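Local structure of ScaE cell-surface anchored scaffoldin protein (Ruminococcus flavefaciens, 2ZF9) at residues L41-A46 / I185-T190; A46-V51 / V133-Q138; E58-K63 / G121-L126; Y64-L69 / L158-K163. The protein probably tethers the cellulosome to the bacterial surface, its type III cohesin module, the part described here, binding the dockerin of a partner protein. All blocks are in the same frame, centred on the assembly; numbering follows the deposited sequence.

In the fold
From the N terminus, strand 33-41 runs into segment 41-46, which opens interaction 1, and 46-51, which opens interaction 2, the two sharing Ala46. Strand 50-58 then leads to 58-63 and 64-69, where interactions 3 and 4 begin. Segment 121-126 closes interaction 3, and strand 124-132 carries the chain back to 133-138, closing interaction 2 around interaction 3. Segment 158-163 closes interaction 4, which therefore crosses both 2 and 3. Last, 185-190 closes interaction 1, inside which the other three nest. Interactions 1 and 2 pack together at one end of the module; 3 and 4 touch near the other, beside helix 166-178, with interaction centres 1 and 4 about 36 Å apart.

Interaction 1: L41-A46 / I185-T190; sequences LTAAEA and IQVEST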
loop_
_atom_site.group_PDB
_atom_site.type_symbol
_atom_site.label_atom_id
_atom_site.label_comp_id
_atom_site.label_asym_id
_atom_site.label_seq_id
_atom_site.Cartn_x
_atom_site.Cartn_y
_atom_site.Cartn_z
ATOM N N LEU A 41 17.471 5.089 -7.067
ATOM C CA LEU A 41 18.385 6.073 -6.535
ATOM C C LEU A 41 19.754 5.909 -7.217
ATOM O O LEU A 41 20.108 4.823 -7.635
ATOM C CB LEU A 41 18.532 5.884 -5.031
ATOM C CG LEU A 41 17.292 6.059 -4.147
ATOM C CD1 LEU A 41 17.690 5.784 -2.733
ATOM C CD2 LEU A 41 16.681 7.484 -4.290
ATOM N N THR A 42 20.522 6.991 -7.315
ATOM C CA THR A 42 21.924 6.863 -7.752
ATOM C C THR A 42 22.701 6.196 -6.621
ATOM O O THR A 42 22.337 6.322 -5.454
ATOM C CB THR A 42 22.577 8.228 -8.053
ATOM O OG1 THR A 42 22.765 8.957 -6.837
ATOM C CG2 THR A 42 21.706 9.051 -8.990
ATOM N N ALA A 43 23.752 5.472 -6.972
ATOM C CA ALA A 43 24.645 4.919 -5.966
ATOM C C ALA A 43 25.178 6.035 -5.060
ATOM O O ALA A 43 25.418 5.826 -3.867
ATOM C CB ALA A 43 25.768 4.185 -6.634
ATOM N N ALA A 44 25.319 7.241 -5.608
ATOM C CA ALA A 44 25.888 8.347 -4.848
ATOM C C ALA A 44 24.948 8.782 -3.735
ATOM O O ALA A 44 25.381 9.009 -2.605
ATOM C CB ALA A 44 26.196 9.535 -5.777
ATOM N N GLU A 45 23.654 8.889 -4.046
ATOM C CA GLU A 45 22.714 9.427 -3.066
ATOM C C GLU A 45 22.130 8.351 -2.147
ATOM O O GLU A 45 21.560 8.693 -1.108
ATOM C CB GLU A 45 21.572 10.183 -3.755
ATOM C CG GLU A 45 20.643 9.232 -4.514
ATOM C CD GLU A 45 19.558 9.940 -5.281
ATOM O OE1 GLU A 45 19.029 10.944 -4.763
ATOM O OE2 GLU A 45 19.232 9.484 -6.394
ATOM N N ALA A 46 22.268 7.073 -2.521
ATOM C CA ALA A 46 21.501 5.993 -1.835
ATOM C C ALA A 46 21.789 5.804 -0.358
ATOM O O ALA A 46 20.839 5.733 0.439
ATOM C CB ALA A 46 21.597 4.650 -2.597
ATOM N N ILE A 185 12.664 0.331 -3.346
ATOM C CA ILE A 185 13.738 1.284 -3.533
ATOM C C ILE A 185 14.915 0.476 -4.085
ATOM O O ILE A 185 15.314 -0.527 -3.486
ATOM C CB ILE A 185 14.147 1.966 -2.205
ATOM C CG1 ILE A 185 12.945 2.691 -1.580
ATOM C CG2 ILE A 185 15.377 2.925 -2.452
ATOM C CD1 ILE A 185 13.172 3.108 -0.092
ATOM N N GLN A 186 15.465 0.897 -5.210
ATOM C CA GLN A 186 16.654 0.201 -5.719
ATOM C C GLN A 186 17.749 1.201 -6.039
ATOM O O GLN A 186 17.472 2.388 -6.280
ATOM C CB GLN A 186 16.321 -0.639 -6.949
ATOM C CG GLN A 186 15.922 0.183 -8.154
ATOM C CD GLN A 186 15.634 -0.714 -9.336
ATOM O OE1 GLN A 186 15.773 -1.935 -9.238
ATOM N NE2 GLN A 186 15.216 -0.121 -10.449
ATOM N N VAL A 187 18.988 0.726 -5.994
ATOM C CA VAL A 187 20.148 1.582 -6.278
ATOM C C VAL A 187 20.535 1.309 -7.729
ATOM O O VAL A 187 20.736 0.160 -8.115
ATOM C CB VAL A 187 21.331 1.251 -5.348
ATOM C CG1 VAL A 187 22.467 2.265 -5.547
ATOM C CG2 VAL A 187 20.889 1.224 -3.885
ATOM N N GLU A 188 20.626 2.367 -8.527
ATOM C CA GLU A 188 21.051 2.233 -9.921
ATOM C C GLU A 188 22.319 1.374 -10.026
ATOM O O GLU A 188 23.285 1.567 -9.279
ATOM C CB GLU A 188 21.301 3.623 -10.537
ATOM C CG GLU A 188 21.436 3.607 -12.059
ATOM C CD GLU A 188 20.093 3.619 -12.770
ATOM O OE1 GLU A 188 19.702 2.579 -13.359
ATOM O OE2 GLU A 188 19.418 4.672 -12.730
ATOM N N SER A 189 22.278 0.404 -10.931
ATOM C CA SER A 189 23.449 -0.382 -11.324
ATOM C C SER A 189 24.477 0.467 -12.057
ATOM O O SER A 189 24.119 1.331 -12.854
ATOM C CB SER A 189 23.006 -1.489 -12.273
ATOM O OG SER A 189 22.354 -2.490 -11.549
ATOM N N THR A 190 25.750 0.193 -11.809
ATOM C CA THR A 190 26.829 0.931 -12.457
ATOM C C THR A 190 26.733 0.817 -13.988
ATOM O O THR A 190 26.615 -0.288 -14.543
ATOM C CB THR A 190 28.214 0.473 -11.965
ATOM O OG1 THR A 190 28.272 0.608 -10.536
ATOM C CG2 THR A 190 29.320 1.342 -12.585
#
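Leu41 and Val187 form a parallel beta bridge, Leu41 N donating to Gln186 O at 2.8 Å and Leu41 O receiving Glu188 N at 2.7 Å. The second bond is almost straight (176° at the hydrogen). Strand 33-41 is thus paired with the last strand of the module, 180-187, the parallel pairing of early and final strands that completes the cohesin jelly roll.

Apolar, mostly branched side chains suit the buried side. Leu41 brings its CD1 branch across Ile185 CG2, the two chains meeting at an angle, and Val51 of the neighbouring strand lies against both. Val187 spreads its two methyls beneath the turn that follows Leu41: CG2 meets the methyl CB of Ala46 at 3.7 Å, while CG1, trans to Val187 N (chi1 -173°), reaches the backbone of Ala43. The small methyl of Ala46 suits this buried spot, whereas Ala43 meets CG1 mainly through its CA.

On the solvent side, Thr42 and Glu45 hold the turn in shape by a reciprocal pair of bonds. Thr42 OG1 accepts from Glu45 N in an ST motif, and Glu45 OE2 takes the amide of Thr42 on its anti lone pair, Thr42 N to Glu45 OE2 being 3.0 Å.

Interaction 2: A46-V51 / V133-Q138; sequences APNAKV and VPADAQ
The flat carboxamide of Asn48 is met obliquely by the methyl of Ala135, which lies nearer its oxygen end than its nitrogen: Ala135 CB is 3.4 Å from Asn48 OD1 and 3.9 Å from Asn48 ND2. A water supplies the polar partner of that oxygen, donating both to Asn48 OD1 and to Val133 O and so bridging the two loops. One flank of the Pro47 ring faces backbone carbonyls, Pro47 CB lying 3.5 Å from Ala135 O and CG turned towards Ala137 O. With CG trans to the carbonyl carbon (chi1 -53°), the Asn48 side chain can bend back over the other loop although its CB starts out away from it.

Two tight turns face each other here at one end of the cohesin jelly roll, one leading into strand 50-58 and the other leaving strand 124-132. The first is a type II turn from Ala46 to Ala49. Proline suits its second position, and asparagine readily accepts the positive phi (64°) of the third. The second is a type I turn from Pro134 to Ala137.

Where the loops run into the strands, Val133 N donates to Ala49 O at 2.9 Å; further out, the bond from Asn48 N to Pro134 O is weak. Beneath them, Val133 rests CG1 against the carbonyl oxygen of Ala46, while its other methyl, CG2, makes an apolar contact with Val51 CG2 at 4.0 Å. Leu41 and Ile185 close in on Val133 from the adjoining strands, and Ala46 and Ala137 bring their small methyls together above Val187.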
loop_
_atom_site.group_PDB
_atom_site.type_symbol
_atom_site.label_atom_id
_atom_site.label_comp_id
_atom_site.label_asym_id
_atom_site.label_seq_id
_atom_site.Cartn_x
_atom_site.Cartn_y
_atom_site.Cartn_z
ATOM N N ALA A 46 22.268 7.073 -2.521
ATOM C CA ALA A 46 21.501 5.993 -1.835
ATOM C C ALA A 46 21.789 5.804 -0.358
ATOM O O ALA A 46 20.839 5.733 0.439
ATOM C CB ALA A 46 21.597 4.650 -2.597
ATOM N N PRO A 47 23.086 5.694 0.039
ATOM C CA PRO A 47 23.358 5.378 1.438
ATOM C C PRO A 47 22.724 6.388 2.385
ATOM O O PRO A 47 22.912 7.594 2.205
ATOM C CB PRO A 47 24.909 5.412 1.514
ATOM C CG PRO A 47 25.329 5.008 0.111
ATOM C CD PRO A 47 24.339 5.783 -0.741
ATOM N N ASN A 48 21.953 5.890 3.357
ATOM C CA ASN A 48 21.200 6.728 4.329
ATOM C C ASN A 48 20.108 7.627 3.764
ATOM O O ASN A 48 19.580 8.464 4.492
ATOM C CB ASN A 48 22.129 7.584 5.208
ATOM C CG ASN A 48 23.186 6.774 5.873
ATOM O OD1 ASN A 48 22.899 5.831 6.603
ATOM N ND2 ASN A 48 24.438 7.138 5.626
ATOM N N ALA A 49 19.772 7.470 2.484
ATOM C CA ALA A 49 18.731 8.276 1.870
ATOM C C ALA A 49 17.382 8.075 2.571
ATOM O O ALA A 49 17.007 6.956 2.915
ATOM C CB ALA A 49 18.617 7.975 0.406
ATOM N N LYS A 50 16.689 9.175 2.827
ATOM C CA LYS A 50 15.351 9.128 3.397
ATOM C C LYS A 50 14.403 9.344 2.226
ATOM O O LYS A 50 14.370 10.419 1.606
ATOM C CB LYS A 50 15.170 10.190 4.458
ATOM C CG LYS A 50 15.893 9.851 5.737
ATOM C CD LYS A 50 15.705 10.938 6.777
ATOM C CE LYS A 50 16.294 10.466 8.117
ATOM N NZ LYS A 50 16.216 11.536 9.168
ATOM N N VAL A 51 13.689 8.280 1.874
ATOM C CA VAL A 51 12.957 8.261 0.625
ATOM C C VAL A 51 11.452 8.378 0.909
ATOM O O VAL A 51 10.882 7.559 1.645
ATOM C CB VAL A 51 13.270 6.953 -0.194
ATOM C CG1 VAL A 51 12.557 6.987 -1.517
ATOM C CG2 VAL A 51 14.778 6.786 -0.432
ATOM N N VAL A 133 17.162 4.179 3.600
ATOM C CA VAL A 133 18.042 3.171 2.992
ATOM C C VAL A 133 19.278 2.988 3.886
ATOM O O VAL A 133 19.742 3.950 4.499
ATOM C CB VAL A 133 18.432 3.683 1.596
ATOM C CG1 VAL A 133 19.461 2.790 0.918
ATOM C CG2 VAL A 133 17.176 3.824 0.728
ATOM N N PRO A 134 19.774 1.749 4.032
ATOM C CA PRO A 134 20.937 1.559 4.940
ATOM C C PRO A 134 22.251 2.190 4.467
ATOM O O PRO A 134 22.430 2.487 3.285
ATOM C CB PRO A 134 21.090 0.037 5.007
ATOM C CG PRO A 134 20.404 -0.481 3.768
ATOM C CD PRO A 134 19.281 0.471 3.477
ATOM N N ALA A 135 23.175 2.387 5.402
ATOM C CA ALA A 135 24.437 3.051 5.092
ATOM C C ALA A 135 25.291 2.200 4.121
ATOM O O ALA A 135 26.137 2.726 3.401
ATOM C CB ALA A 135 25.205 3.388 6.394
ATOM N N ASP A 136 25.010 0.905 4.034
ATOM C CA ASP A 136 25.825 0.025 3.197
ATOM C C ASP A 136 25.278 -0.208 1.796
ATOM O O ASP A 136 25.804 -1.050 1.076
ATOM C CB ASP A 136 26.081 -1.320 3.923
ATOM C CG ASP A 136 24.805 -2.124 4.159
ATOM O OD1 ASP A 136 23.702 -1.539 4.096
ATOM O OD2 ASP A 136 24.910 -3.347 4.419
ATOM N N ALA A 137 24.231 0.522 1.406
ATOM C CA ALA A 137 23.614 0.323 0.101
ATOM C C ALA A 137 24.639 0.419 -1.028
ATOM O O ALA A 137 25.477 1.344 -1.034
ATOM C CB ALA A 137 22.486 1.343 -0.125
ATOM N N GLN A 138 24.518 -0.501 -1.985
ATOM C CA GLN A 138 25.423 -0.632 -3.142
ATOM C C GLN A 138 24.651 -0.644 -4.454
ATOM O O GLN A 138 23.509 -1.127 -4.476
ATOM C CB GLN A 138 26.203 -1.967 -3.060
ATOM C CG GLN A 138 27.167 -2.107 -1.900
ATOM C CD GLN A 138 28.254 -1.061 -1.952
ATOM O OE1 GLN A 138 28.810 -0.771 -3.024
ATOM N NE2 GLN A 138 28.551 -0.459 -0.796
HETATM O O HOH W 1 20.422 4.356 7.225
#

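Interaction 3: E58-K63 / G121-L126; sequences EGAADK and GKDGVL
Asp123 turns its carboxylate into the bend at Gly59-Ala61, and this is the tight part of the contact. Asp123 OD1 receives Ala60 N at 3.0 Å on its syn lone pair, while Asp123 OD2 receives Gly59 N, also at 3.0 Å, from above the carboxylate plane. CG stands trans to the carbonyl carbon of Asp123 (chi1 -78°), which carries both oxygens towards the two amides. A water beside the carboxylate donates to Asp123 OD2 and weakly accepts from Ala61 N. Glycine suits position 59, whose positive phi (85°) swings the chain off strand 50-58 and presents successive N-H groups to one carboxylate. A short side chain suits Ala61, whose CB lies over the Asp123 backbone.

The adjoining type II turn from Ala60 to Lys63 is tied down by Asp62 N, which donates to Gly121 O at 2.9 Å.

The outer side is looser and faces solvent. Lys122 bends at its second torsion (chi2 -68°) and brings NZ to the syn lone pair of Asp62 OD1, a salt bridge of 2.8 Å between an exposed aspartate and a partly exposed lysine. Replacing Asp123 with an alanine would probably leave the amides of Gly59 and Ala60 without their acceptors and the bend less firmly fixed to strand 124-132.

In this part of the cohesin module the loop between strands 50-58 and 66-73 is held chiefly by backbone amides. Two N-H donors beside the carboxylate would be expected to stabilise the charged form of Asp123, whereas the outer ion pair probably contributes less, being open to water.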
loop_
_atom_site.group_PDB
_atom_site.type_symbol
_atom_site.label_atom_id
_atom_site.label_comp_id
_atom_site.label_asym_id
_atom_site.label_seq_id
_atom_site.Cartn_x
_atom_site.Cartn_y
_atom_site.Cartn_z
ATOM N N GLU A 58 -5.915 3.577 -8.013
ATOM C CA GLU A 58 -6.396 3.936 -9.335
ATOM C C GLU A 58 -7.586 3.057 -9.611
ATOM O O GLU A 58 -7.640 1.909 -9.138
ATOM C CB GLU A 58 -5.294 3.664 -10.369
ATOM C CG GLU A 58 -5.469 4.449 -11.652
ATOM C CD GLU A 58 -4.422 4.089 -12.736
ATOM O OE1 GLU A 58 -3.191 4.063 -12.435
ATOM O OE2 GLU A 58 -4.859 3.853 -13.886
ATOM N N GLY A 59 -8.586 3.594 -10.311
ATOM C CA GLY A 59 -9.672 2.773 -10.792
ATOM C C GLY A 59 -10.777 2.552 -9.785
ATOM O O GLY A 59 -11.642 1.718 -10.028
ATOM N N ALA A 60 -10.780 3.300 -8.669
ATOM C CA ALA A 60 -11.789 3.072 -7.625
ATOM C C ALA A 60 -12.516 4.345 -7.158
ATOM O O ALA A 60 -13.214 4.295 -6.147
ATOM C CB ALA A 60 -11.127 2.399 -6.427
ATOM N N ALA A 61 -12.341 5.475 -7.861
ATOM C CA ALA A 61 -12.886 6.752 -7.382
ATOM C C ALA A 61 -14.389 6.637 -7.209
ATOM O O ALA A 61 -15.062 6.078 -8.062
ATOM C CB ALA A 61 -12.539 7.886 -8.348
ATOM N N ASP A 62 -14.892 7.158 -6.089
ATOM C CA ASP A 62 -16.307 7.128 -5.713
ATOM C C ASP A 62 -16.888 5.746 -5.490
ATOM O O ASP A 62 -18.102 5.590 -5.417
ATOM C CB ASP A 62 -17.169 7.951 -6.698
ATOM C CG ASP A 62 -16.629 9.361 -6.877
ATOM O OD1 ASP A 62 -16.280 9.991 -5.856
ATOM O OD2 ASP A 62 -16.530 9.819 -8.032
ATOM N N LYS A 63 -16.027 4.740 -5.331
ATOM C CA LYS A 63 -16.529 3.355 -5.165
ATOM C C LYS A 63 -16.127 2.677 -3.861
ATOM O O LYS A 63 -16.534 1.530 -3.593
ATOM C CB LYS A 63 -15.990 2.469 -6.300
ATOM C CG LYS A 63 -16.330 2.948 -7.712
ATOM C CD LYS A 63 -17.823 3.024 -7.918
ATOM C CE LYS A 63 -18.146 3.442 -9.369
ATOM N NZ LYS A 63 -19.644 3.406 -9.505
ATOM N N GLY A 121 -14.016 7.795 -1.175
ATOM C CA GLY A 121 -12.617 7.630 -1.566
ATOM C C GLY A 121 -12.376 8.047 -3.023
ATOM O O GLY A 121 -13.270 7.934 -3.868
ATOM N N LYS A 122 -11.164 8.508 -3.310
ATOM C CA LYS A 122 -10.763 8.946 -4.651
ATOM C C LYS A 122 -9.514 8.191 -5.126
ATOM O O LYS A 122 -8.908 7.424 -4.377
ATOM C CB LYS A 122 -10.461 10.461 -4.625
ATOM C CG LYS A 122 -11.650 11.362 -4.199
ATOM C CD LYS A 122 -12.758 11.326 -5.280
ATOM C CE LYS A 122 -13.780 12.473 -5.084
ATOM N NZ LYS A 122 -14.871 12.345 -6.116
ATOM N N ASP A 123 -9.150 8.398 -6.390
ATOM C CA ASP A 123 -7.908 7.894 -6.908
ATOM C C ASP A 123 -6.795 8.863 -6.515
ATOM O O ASP A 123 -7.070 9.998 -6.104
ATOM C CB ASP A 123 -8.006 7.812 -8.426
ATOM C CG ASP A 123 -8.795 6.614 -8.895
ATOM O OD1 ASP A 123 -9.203 5.748 -8.070
ATOM O OD2 ASP A 123 -9.013 6.539 -10.123
ATOM N N GLY A 124 -5.551 8.424 -6.652
ATOM C CA GLY A 124 -4.409 9.257 -6.308
ATOM C C GLY A 124 -3.653 8.689 -5.114
ATOM O O GLY A 124 -3.805 7.503 -4.767
ATOM N N VAL A 125 -2.854 9.521 -4.465
ATOM C CA VAL A 125 -2.040 9.056 -3.323
ATOM C C VAL A 125 -2.914 8.878 -2.059
ATOM O O VAL A 125 -3.525 9.840 -1.558
ATOM C CB VAL A 125 -0.892 10.053 -2.986
ATOM C CG1 VAL A 125 -0.142 9.625 -1.707
ATOM C CG2 VAL A 125 0.103 10.123 -4.128
ATOM N N LEU A 126 -2.952 7.651 -1.537
ATOM C CA LEU A 126 -3.688 7.376 -0.323
ATOM C C LEU A 126 -2.822 7.671 0.910
ATOM O O LEU A 126 -3.279 8.343 1.877
ATOM C CB LEU A 126 -4.200 5.921 -0.346
ATOM C CG LEU A 126 -5.299 5.510 0.630
ATOM C CD1 LEU A 126 -6.609 6.128 0.219
ATOM C CD2 LEU A 126 -5.423 3.947 0.744
HETATM O O HOH W 2 -11.364 5.836 -11.029
#

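Interaction 4: Y64-L69 / L158-K163; sequences YAATGL and LFTNVK
Thr160 O accepts two backbone bonds, from Ala65 N at 3.0 Å and from Ala66 N at 3.1 Å. The first is nearly straight and lies in the carbonyl plane; the second comes from above it. Two residues facing one make a classic beta bulge, at the start of strand 66-73 where it pairs antiparallel with the short strand 158-160. Thr160 N returns a bond to Ala66 O, and Gly68 and Leu158 exchange two more, each amide donating to the other's carbonyl.

Outward from this ladder, the rings of Tyr64 and Phe159 form an offset stack, centroids 4.6 Å apart and planes inclined at 28°. Phe159 CZ lies over the middle of the Tyr64 ring. Tyr64 holds its CG between N and the carbonyl carbon (chi1 77°), a crowded position that lays the ring against Phe159. Thr67 runs alongside Phe159 and rests its methyl CG2 3.6 Å from Phe159 CD1, while Thr67 OG1 bonds to Thr114 on the adjoining strand. Threonine thus serves both needs, one branch apolar and one polar. Val57 touches both rings, and helix 166-178 supplies Gln172, whose OE1 accepts from Phe159 N.

Were Tyr64 a leucine, the stack on Phe159 would be lost and Lys122 O would probably be left without its hydroxyl partner. That phenol bond makes tyrosine fitting at a buried place: the ring fills the apolar interior of the cohesin sandwich, while OH satisfies a carbonyl of 121-126. Strand 158-160 is thus joined to the sandwich through both backbone bonds and aromatic packing.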
loop_
_atom_site.group_PDB
_atom_site.type_symbol
_atom_site.label_atom_id
_atom_site.label_comp_id
_atom_site.label_asym_id
_atom_site.label_seq_id
_atom_site.Cartn_x
_atom_site.Cartn_y
_atom_site.Cartn_z
ATOM N N TYR A 64 -15.291 3.331 -3.076
ATOM C CA TYR A 64 -14.819 2.713 -1.843
ATOM C C TYR A 64 -14.790 3.693 -0.691
ATOM O O TYR A 64 -14.921 4.921 -0.887
ATOM C CB TYR A 64 -13.418 2.067 -2.075
ATOM C CG TYR A 64 -12.296 3.109 -2.098
ATOM C CD1 TYR A 64 -12.018 3.844 -3.260
ATOM C CD2 TYR A 64 -11.536 3.370 -0.962
ATOM C CE1 TYR A 64 -11.000 4.807 -3.264
ATOM C CE2 TYR A 64 -10.522 4.344 -0.959
ATOM C CZ TYR A 64 -10.277 5.063 -2.115
ATOM O OH TYR A 64 -9.303 6.022 -2.140
ATOM N N ALA A 65 -14.606 3.143 0.514
ATOM C CA ALA A 65 -14.406 3.940 1.729
ATOM C C ALA A 65 -13.608 3.191 2.802
ATOM O O ALA A 65 -12.780 3.809 3.476
ATOM C CB ALA A 65 -15.746 4.349 2.338
ATOM N N ALA A 66 -13.954 1.918 3.030
ATOM C CA ALA A 66 -13.396 1.149 4.151
ATOM C C ALA A 66 -12.127 0.449 3.655
ATOM O O ALA A 66 -12.211 -0.391 2.755
ATOM C CB ALA A 66 -14.380 0.124 4.617
ATOM N N THR A 67 -10.967 0.795 4.221
ATOM C CA THR A 67 -9.698 0.140 3.839
ATOM C C THR A 67 -8.941 -0.254 5.098
ATOM O O THR A 67 -9.103 0.359 6.183
ATOM C CB THR A 67 -8.751 1.019 2.955
ATOM O OG1 THR A 67 -8.198 2.091 3.739
ATOM C CG2 THR A 67 -9.483 1.591 1.731
ATOM N N GLY A 68 -8.147 -1.300 4.964
ATOM C CA GLY A 68 -7.254 -1.735 6.049
ATOM C C GLY A 68 -6.094 -2.312 5.262
ATOM O O GLY A 68 -6.260 -3.310 4.535
ATOM N N LEU A 69 -4.943 -1.655 5.328
ATOM C CA LEU A 69 -3.844 -2.029 4.433
ATOM C C LEU A 69 -2.545 -2.096 5.190
ATOM O O LEU A 69 -2.123 -1.091 5.787
ATOM C CB LEU A 69 -3.750 -1.059 3.267
ATOM C CG LEU A 69 -4.971 -1.010 2.330
ATOM C CD1 LEU A 69 -4.816 0.176 1.391
ATOM C CD2 LEU A 69 -5.101 -2.301 1.500
ATOM N N LEU A 158 -8.632 -4.933 4.207
ATOM C CA LEU A 158 -9.910 -4.605 3.590
ATOM C C LEU A 158 -9.713 -3.577 2.483
ATOM O O LEU A 158 -8.829 -2.726 2.560
ATOM C CB LEU A 158 -10.883 -3.970 4.602
ATOM C CG LEU A 158 -11.398 -4.776 5.793
ATOM C CD1 LEU A 158 -12.262 -3.860 6.634
ATOM C CD2 LEU A 158 -12.190 -6.023 5.343
ATOM N N PHE A 159 -10.547 -3.671 1.450
ATOM C CA PHE A 159 -10.625 -2.589 0.480
ATOM C C PHE A 159 -12.002 -2.673 -0.150
ATOM O O PHE A 159 -12.215 -3.470 -1.068
ATOM C CB PHE A 159 -9.548 -2.669 -0.608
ATOM C CG PHE A 159 -9.459 -1.394 -1.400
ATOM C CD1 PHE A 159 -8.555 -0.421 -1.045
ATOM C CD2 PHE A 159 -10.340 -1.140 -2.454
ATOM C CE1 PHE A 159 -8.511 0.825 -1.728
ATOM C CE2 PHE A 159 -10.277 0.086 -3.153
ATOM C CZ PHE A 159 -9.372 1.065 -2.762
ATOM N N THR A 160 -12.943 -1.884 0.357
ATOM C CA THR A 160 -14.358 -2.198 0.114
ATOM C C THR A 160 -15.199 -0.946 0.311
ATOM O O THR A 160 -14.644 0.128 0.547
ATOM C CB THR A 160 -14.862 -3.405 1.010
ATOM O OG1 THR A 160 -16.097 -3.916 0.497
ATOM C CG2 THR A 160 -14.978 -3.048 2.517
ATOM N N ASN A 161 -16.520 -1.083 0.148
ATOM C CA ASN A 161 -17.420 0.077 0.155
ATOM C C ASN A 161 -18.206 0.161 1.467
ATOM O O ASN A 161 -18.065 -0.732 2.317
ATOM C CB ASN A 161 -18.325 0.080 -1.104
ATOM C CG ASN A 161 -19.180 -1.174 -1.243
ATOM O OD1 ASN A 161 -19.308 -1.961 -0.305
ATOM N ND2 ASN A 161 -19.778 -1.357 -2.423
ATOM N N VAL A 162 -19.025 1.188 1.676
ATOM C CA VAL A 162 -19.647 1.300 2.999
ATOM C C VAL A 162 -20.622 0.152 3.300
ATOM O O VAL A 162 -20.680 -0.308 4.436
ATOM C CB VAL A 162 -20.273 2.694 3.324
ATOM C CG1 VAL A 162 -19.242 3.803 3.172
ATOM C CG2 VAL A 162 -21.484 2.980 2.475
ATOM N N LYS A 163 -21.345 -0.346 2.295
ATOM C CA LYS A 163 -22.325 -1.395 2.585
ATOM C C LYS A 163 -21.768 -2.816 2.653
ATOM O O LYS A 163 -22.421 -3.725 3.178
ATOM C CB LYS A 163 -23.448 -1.348 1.579
ATOM C CG LYS A 163 -24.460 -0.261 1.878
ATOM C CD LYS A 163 -25.445 -0.163 0.738
ATOM C CE LYS A 163 -26.539 0.860 1.052
ATOM N NZ LYS A 163 -27.551 0.775 -0.043
#